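PDB 3L9A: peptidase C51 domain-containing protein from Streptococcus mutans, which is of unknown function but, as a phage-associated member of the CHAP family, may hydrolyse peptidoglycan, and is represented here by its C-terminal domain. Local coordinates for residues M8-V13 / S35-R40; Y19-V24 / V80-K85. All coordinates share one frame; numbering follows the deposited sequence.

Contact 1: residues M8-V13 / S35-R40; sequences MRDFFV and SPTQKR
Met-8, a selenomethionine, meets the ring of Pro-36 with the inner part of its side chain: Met-8 CG lies 3.8 Å from Pro-36 CG. Its carbonyl oxygen takes a hydrogen bond from a water, 2.7 Å from Met-8 O. The next carbonyl, Arg-9 O, is buried 3.5 Å from Pro-36 CD and has no hydrogen-bond partner. In Asp-10, chi1 (-62°) swings the carboxylate in the direction of Ser-35, and a small chi2 turns OD1 to it. Ser-35 OG donates to Asp-10 OD1 over 2.9 Å, approaching from above the carboxylate plane, 36° out of it. The same water donates to Asp-10 OD1 and accepts from Thr-37 N. Phe-11 sets CE2 3.9 Å from Pro-36 CG, slanted to the ring, so the proline touches both Met-8 and Phe-11; Tyr-78 of helix 68-78 also packs on it. Ser-35 OG also accepts, from Gln-38 N in an ST motif at the type I turn 36-39; Lys-39 and Arg-40, both facing Ser-35, form a G1 beta bulge. Two donors on OD1, and Met-8 N of a neighbouring subunit on OD2, probably favour an ionised Asp-10; its carboxylate ties the start of the modelled chain to the 31-43 hairpin and that subunit.

Contact 2: residues Y19-V24 / V80-K85; sequences YTFAGV and VKFEGK
Phe-21 carries its CG opposite the backbone N (chi1 180°), whereas Phe-82 holds CG next to its own N (chi1 -80°), and these two settings aim the rings at each other between the segments. They form a T-shaped (edge-to-face) pair with centroids 5.2 Å apart and planes at 79°. The edge belongs to Phe-21: its CE2 comes over one face of Phe-82, offset toward the rim, and is 3.7 Å from Phe-82 CD2. Beside the rings, Ala-22 CB adds a looser touch, 4.2 Å from Phe-82 CB. Val-24 lays both methyls against one side of the backbone of residues 82-84: CG1 is 3.4 Å from Gly-84 N and CG2 3.5 Å from Phe-82 O. No direct hydrogen bond joins the segments; instead one water donates to both carbonyls, 2.8 Å from Ala-22 O and 2.7 Å from Phe-82 O, satisfying two carbonyls that converge on it from the two segments. Leu-71 and Gln-72 of helix 68-78 pack on Phe-21, and Ala-41 of strand 40-43 on Phe-82. Backbone bonds in both directions between Phe-21 and Val-24 close a type I' turn, with both central residues, Ala-22 and Gly-23, at positive phi. Strands 19-21 and 24-26 thus form a two-residue beta hairpin, packed through side chains and a bridging water against edge strand 81-83 of the mixed sheet.

Contacts 1 and 2 lie about 14 Å apart between centres and reach the same mixed sheet, contact 1 where the start of strand 11-15 meets the turn between strands 31-35 and 40-43, contact 2 where the separate two-stranded hairpin meets outermost strand 81-83. Both are partly buried. Contact 1 combines proline packing with a polar cluster at Asp-10, Ser-35 and a water, and touches two neighbouring subunits; contact 2 is aromatic and aliphatic, and no other chain of the assembly touches its segments. Residues 39-40, at the entry to strand 40-43, join the two: Lys-39 O and Lys-81 N, 2.9 Å apart, probably form a hydrogen bond, and Arg-40 NE makes a salt bridge to Glu-83 OE1 at 2.8 Å. Along the chain the four segments alternate.

Contact 1: residues M8-V13 / S35-R40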
loop_
_atom_site.group_PDB
_atom_site.type_symbol
_atom_site.label_atom_id
_atom_site.label_comp_id
_atom_site.label_asym_id
_atom_site.label_seq_id
_atom_site.Cartn_x
_atom_site.Cartn_y
_atom_site.Cartn_z
HETATM N N MSE A 8 2.072 1.220 -5.891
HETATM C CA MSE A 8 3.487 1.658 -6.035
HETATM C C MSE A 8 4.007 2.280 -4.740
HETATM O O MSE A 8 3.309 3.078 -4.114
HETATM C CB MSE A 8 3.619 2.640 -7.204
HETATM C CG MSE A 8 4.964 3.359 -7.311
HETATM SE SE MSE A 8 6.474 2.136 -7.528
HETATM C CE MSE A 8 7.879 3.373 -7.036
ATOM N N ARG A 9 5.223 1.885 -4.346
ATOM C CA ARG A 9 5.970 2.527 -3.258
ATOM C C ARG A 9 6.078 4.041 -3.438
ATOM O O ARG A 9 5.869 4.558 -4.526
ATOM C CB ARG A 9 7.381 1.906 -3.156
ATOM C CG ARG A 9 8.275 2.076 -4.358
ATOM C CD ARG A 9 9.469 1.109 -4.360
ATOM N NE ARG A 9 9.182 -0.171 -5.015
ATOM C CZ ARG A 9 9.223 -1.361 -4.411
ATOM N NH1 ARG A 9 9.544 -1.455 -3.125
ATOM N NH2 ARG A 9 8.948 -2.468 -5.096
ATOM N N ASP A 10 6.396 4.746 -2.360
ATOM C CA ASP A 10 6.664 6.171 -2.458
ATOM C C ASP A 10 7.975 6.398 -3.225
ATOM O O ASP A 10 8.856 5.536 -3.236
ATOM C CB ASP A 10 6.792 6.772 -1.061
ATOM C CG ASP A 10 5.523 6.657 -0.229
ATOM O OD1 ASP A 10 4.416 6.463 -0.787
ATOM O OD2 ASP A 10 5.646 6.789 1.009
ATOM N N PHE A 11 8.110 7.561 -3.849
ATOM C CA PHE A 11 9.344 7.905 -4.555
ATOM C C PHE A 11 9.528 9.408 -4.573
ATOM O O PHE A 11 8.577 10.160 -4.338
ATOM C CB PHE A 11 9.380 7.320 -5.978
ATOM C CG PHE A 11 8.235 7.753 -6.879
ATOM C CD1 PHE A 11 8.354 8.868 -7.698
ATOM C CD2 PHE A 11 7.069 7.003 -6.957
ATOM C CE1 PHE A 11 7.327 9.235 -8.574
ATOM C CE2 PHE A 11 6.025 7.380 -7.820
ATOM C CZ PHE A 11 6.168 8.488 -8.631
ATOM N N PHE A 12 10.754 9.843 -4.852
ATOM C CA PHE A 12 11.035 11.260 -5.047
ATOM C C PHE A 12 11.210 11.590 -6.526
ATOM O O PHE A 12 11.735 10.777 -7.305
ATOM C CB PHE A 12 12.366 11.643 -4.395
ATOM C CG PHE A 12 12.361 11.732 -2.889
ATOM C CD1 PHE A 12 11.475 12.569 -2.205
ATOM C CD2 PHE A 12 13.323 11.042 -2.159
ATOM C CE1 PHE A 12 11.540 12.681 -0.807
ATOM C CE2 PHE A 12 13.391 11.155 -0.773
ATOM C CZ PHE A 12 12.502 11.972 -0.101
ATOM N N VAL A 13 10.816 12.807 -6.889
ATOM C CA VAL A 13 11.266 13.428 -8.132
ATOM C C VAL A 13 11.815 14.807 -7.781
ATOM O O VAL A 13 11.542 15.332 -6.698
ATOM C CB VAL A 13 10.150 13.535 -9.219
ATOM C CG1 VAL A 13 9.617 12.158 -9.590
ATOM C CG2 VAL A 13 9.025 14.449 -8.786
ATOM N N SER A 35 3.500 9.916 -3.194
ATOM C CA SER A 35 2.924 8.735 -2.575
ATOM C C SER A 35 1.709 8.257 -3.361
ATOM O O SER A 35 0.608 8.763 -3.171
ATOM C CB SER A 35 2.532 9.009 -1.124
ATOM O OG SER A 35 1.909 7.852 -0.581
ATOM N N PRO A 36 1.911 7.306 -4.284
ATOM C CA PRO A 36 0.742 6.759 -4.979
ATOM C C PRO A 36 -0.321 6.190 -4.039
ATOM O O PRO A 36 -1.515 6.371 -4.289
ATOM C CB PRO A 36 1.356 5.677 -5.877
ATOM C CG PRO A 36 2.740 6.235 -6.168
ATOM C CD PRO A 36 3.170 6.762 -4.819
ATOM N N THR A 37 0.079 5.520 -2.962
ATOM C CA THR A 37 -0.918 4.925 -2.089
ATOM C C THR A 37 -1.815 5.991 -1.458
ATOM O O THR A 37 -3.041 5.807 -1.360
ATOM C CB THR A 37 -0.311 3.970 -1.038
ATOM O OG1 THR A 37 0.756 4.609 -0.315
ATOM C CG2 THR A 37 0.191 2.697 -1.714
ATOM N N GLN A 38 -1.237 7.129 -1.089
ATOM C CA GLN A 38 -2.022 8.225 -0.521
ATOM C C GLN A 38 -2.541 9.207 -1.575
ATOM O O GLN A 38 -3.174 10.206 -1.231
ATOM C CB GLN A 38 -1.191 8.962 0.526
ATOM C CG GLN A 38 -0.766 8.066 1.691
ATOM C CD GLN A 38 -0.312 8.858 2.907
ATOM O OE1 GLN A 38 0.023 10.043 2.806
ATOM N NE2 GLN A 38 -0.313 8.217 4.063
ATOM N N LYS A 39 -2.280 8.924 -2.849
ATOM C CA LYS A 39 -2.641 9.846 -3.942
ATOM C C LYS A 39 -2.226 11.294 -3.632
ATOM O O LYS A 39 -2.983 12.239 -3.858
ATOM C CB LYS A 39 -4.135 9.736 -4.278
ATOM C CG LYS A 39 -4.498 8.386 -4.881
ATOM C CD LYS A 39 -5.991 8.287 -5.191
ATOM C CE LYS A 39 -6.335 6.955 -5.847
ATOM N NZ LYS A 39 -7.816 6.776 -5.953
ATOM N N ARG A 40 -1.005 11.454 -3.129
ATOM C CA ARG A 40 -0.527 12.769 -2.700
ATOM C C ARG A 40 0.946 12.949 -3.029
ATOM O O ARG A 40 1.762 12.061 -2.742
ATOM C CB ARG A 40 -0.726 12.950 -1.185
ATOM C CG ARG A 40 -0.179 14.285 -0.639
ATOM C CD ARG A 40 -0.410 14.432 0.856
ATOM N NE ARG A 40 0.207 15.643 1.409
ATOM C CZ ARG A 40 1.065 15.673 2.429
ATOM N NH1 ARG A 40 1.460 14.559 3.030
ATOM N NH2 ARG A 40 1.548 16.843 2.842
HETATM O O HOH W 1 2.798 4.796 -2.112
#

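Contact 2: residues Y19-V24 / V80-K85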
loop_
_atom_site.group_PDB
_atom_site.type_symbol
_atom_site.label_atom_id
_atom_site.label_comp_id
_atom_site.label_asym_id
_atom_site.label_seq_id
_atom_site.Cartn_x
_atom_site.Cartn_y
_atom_site.Cartn_z
ATOM N N TYR A 19 8.223 26.115 -12.255
ATOM C CA TYR A 19 6.943 26.085 -12.947
ATOM C C TYR A 19 5.795 25.910 -11.979
ATOM O O TYR A 19 5.995 25.501 -10.834
ATOM C CB TYR A 19 6.905 25.000 -14.037
ATOM C CG TYR A 19 7.276 23.594 -13.626
ATOM C CD1 TYR A 19 6.408 22.798 -12.871
ATOM C CD2 TYR A 19 8.475 23.032 -14.055
ATOM C CE1 TYR A 19 6.736 21.483 -12.539
ATOM C CE2 TYR A 19 8.817 21.720 -13.726
ATOM C CZ TYR A 19 7.935 20.950 -12.971
ATOM O OH TYR A 19 8.239 19.637 -12.655
ATOM N N THR A 20 4.590 26.215 -12.461
ATOM C CA THR A 20 3.369 25.832 -11.753
ATOM C C THR A 20 2.802 24.584 -12.405
ATOM O O THR A 20 2.628 24.536 -13.629
ATOM C CB THR A 20 2.311 26.943 -11.827
ATOM O OG1 THR A 20 2.847 28.123 -11.214
ATOM C CG2 THR A 20 1.023 26.543 -11.115
ATOM N N PHE A 21 2.539 23.567 -11.585
ATOM C CA PHE A 21 1.886 22.350 -12.046
ATOM C C PHE A 21 0.689 22.089 -11.146
ATOM O O PHE A 21 0.803 22.185 -9.925
ATOM C CB PHE A 21 2.833 21.140 -12.038
ATOM C CG PHE A 21 2.154 19.889 -12.512
ATOM C CD1 PHE A 21 1.983 19.655 -13.877
ATOM C CD2 PHE A 21 1.602 18.990 -11.599
ATOM C CE1 PHE A 21 1.307 18.517 -14.319
ATOM C CE2 PHE A 21 0.924 17.873 -12.033
ATOM C CZ PHE A 21 0.778 17.629 -13.392
ATOM N N ALA A 22 -0.466 21.791 -11.749
ATOM C CA ALA A 22 -1.692 21.525 -10.986
ATOM C C ALA A 22 -1.962 22.634 -9.953
ATOM O O ALA A 22 -2.368 22.376 -8.811
ATOM C CB ALA A 22 -1.645 20.136 -10.330
ATOM N N GLY A 23 -1.716 23.875 -10.364
ATOM C CA GLY A 23 -1.978 25.026 -9.521
ATOM C C GLY A 23 -0.948 25.317 -8.447
ATOM O O GLY A 23 -1.118 26.279 -7.701
ATOM N N VAL A 24 0.109 24.506 -8.370
ATOM C CA VAL A 24 1.123 24.638 -7.327
ATOM C C VAL A 24 2.429 25.166 -7.926
ATOM O O VAL A 24 2.928 24.615 -8.903
ATOM C CB VAL A 24 1.405 23.283 -6.655
ATOM C CG1 VAL A 24 2.456 23.448 -5.571
ATOM C CG2 VAL A 24 0.107 22.673 -6.096
ATOM N N VAL A 80 -2.491 11.113 -8.532
ATOM C CA VAL A 80 -1.918 11.870 -7.426
ATOM C C VAL A 80 -2.378 13.325 -7.454
ATOM O O VAL A 80 -2.369 13.955 -8.518
ATOM C CB VAL A 80 -0.377 11.765 -7.478
ATOM C CG1 VAL A 80 0.288 12.805 -6.612
ATOM C CG2 VAL A 80 0.060 10.376 -7.071
ATOM N N LYS A 81 -2.750 13.839 -6.280
ATOM C CA LYS A 81 -2.994 15.261 -6.082
ATOM C C LYS A 81 -1.699 15.928 -5.624
ATOM O O LYS A 81 -1.149 15.590 -4.578
ATOM C CB LYS A 81 -4.083 15.468 -5.023
ATOM C CG LYS A 81 -4.364 16.950 -4.752
ATOM C CD LYS A 81 -5.091 17.164 -3.432
ATOM C CE LYS A 81 -4.946 18.601 -2.939
ATOM N NZ LYS A 81 -4.897 18.674 -1.448
ATOM N N PHE A 82 -1.224 16.879 -6.419
ATOM C CA PHE A 82 -0.002 17.627 -6.119
ATOM C C PHE A 82 -0.272 18.810 -5.197
ATOM O O PHE A 82 -1.290 19.508 -5.337
ATOM C CB PHE A 82 0.661 18.088 -7.422
ATOM C CG PHE A 82 1.468 17.010 -8.089
ATOM C CD1 PHE A 82 2.850 16.979 -7.943
ATOM C CD2 PHE A 82 0.852 16.004 -8.824
ATOM C CE1 PHE A 82 3.602 15.969 -8.532
ATOM C CE2 PHE A 82 1.606 14.988 -9.408
ATOM C CZ PHE A 82 2.981 14.973 -9.258
ATOM N N GLU A 83 0.648 19.018 -4.257
ATOM C CA GLU A 83 0.562 20.083 -3.274
ATOM C C GLU A 83 1.903 20.801 -3.150
ATOM O O GLU A 83 2.945 20.290 -3.578
ATOM C CB GLU A 83 0.208 19.524 -1.891
ATOM C CG GLU A 83 -1.077 18.729 -1.845
ATOM C CD GLU A 83 -1.321 18.079 -0.494
ATOM O OE1 GLU A 83 -0.441 18.143 0.383
ATOM O OE2 GLU A 83 -2.412 17.510 -0.319
ATOM N N GLY A 84 1.885 21.972 -2.523
ATOM C CA GLY A 84 3.121 22.688 -2.190
ATOM C C GLY A 84 3.666 22.243 -0.849
ATOM O O GLY A 84 3.403 21.126 -0.394
ATOM N N LYS A 85 4.435 23.120 -0.213
ATOM C CA LYS A 85 5.003 22.826 1.101
ATOM C C LYS A 85 3.929 22.832 2.168
ATOM O O LYS A 85 2.896 23.495 2.026
ATOM C CB LYS A 85 6.076 23.848 1.466
ATOM C CG LYS A 85 7.286 23.832 0.555
ATOM C CD LYS A 85 8.302 24.887 0.961
ATOM C CE LYS A 85 9.523 24.816 0.072
ATOM N NZ LYS A 85 10.506 25.911 0.296
HETATM O O HOH W 2 -3.068 20.139 -7.321
#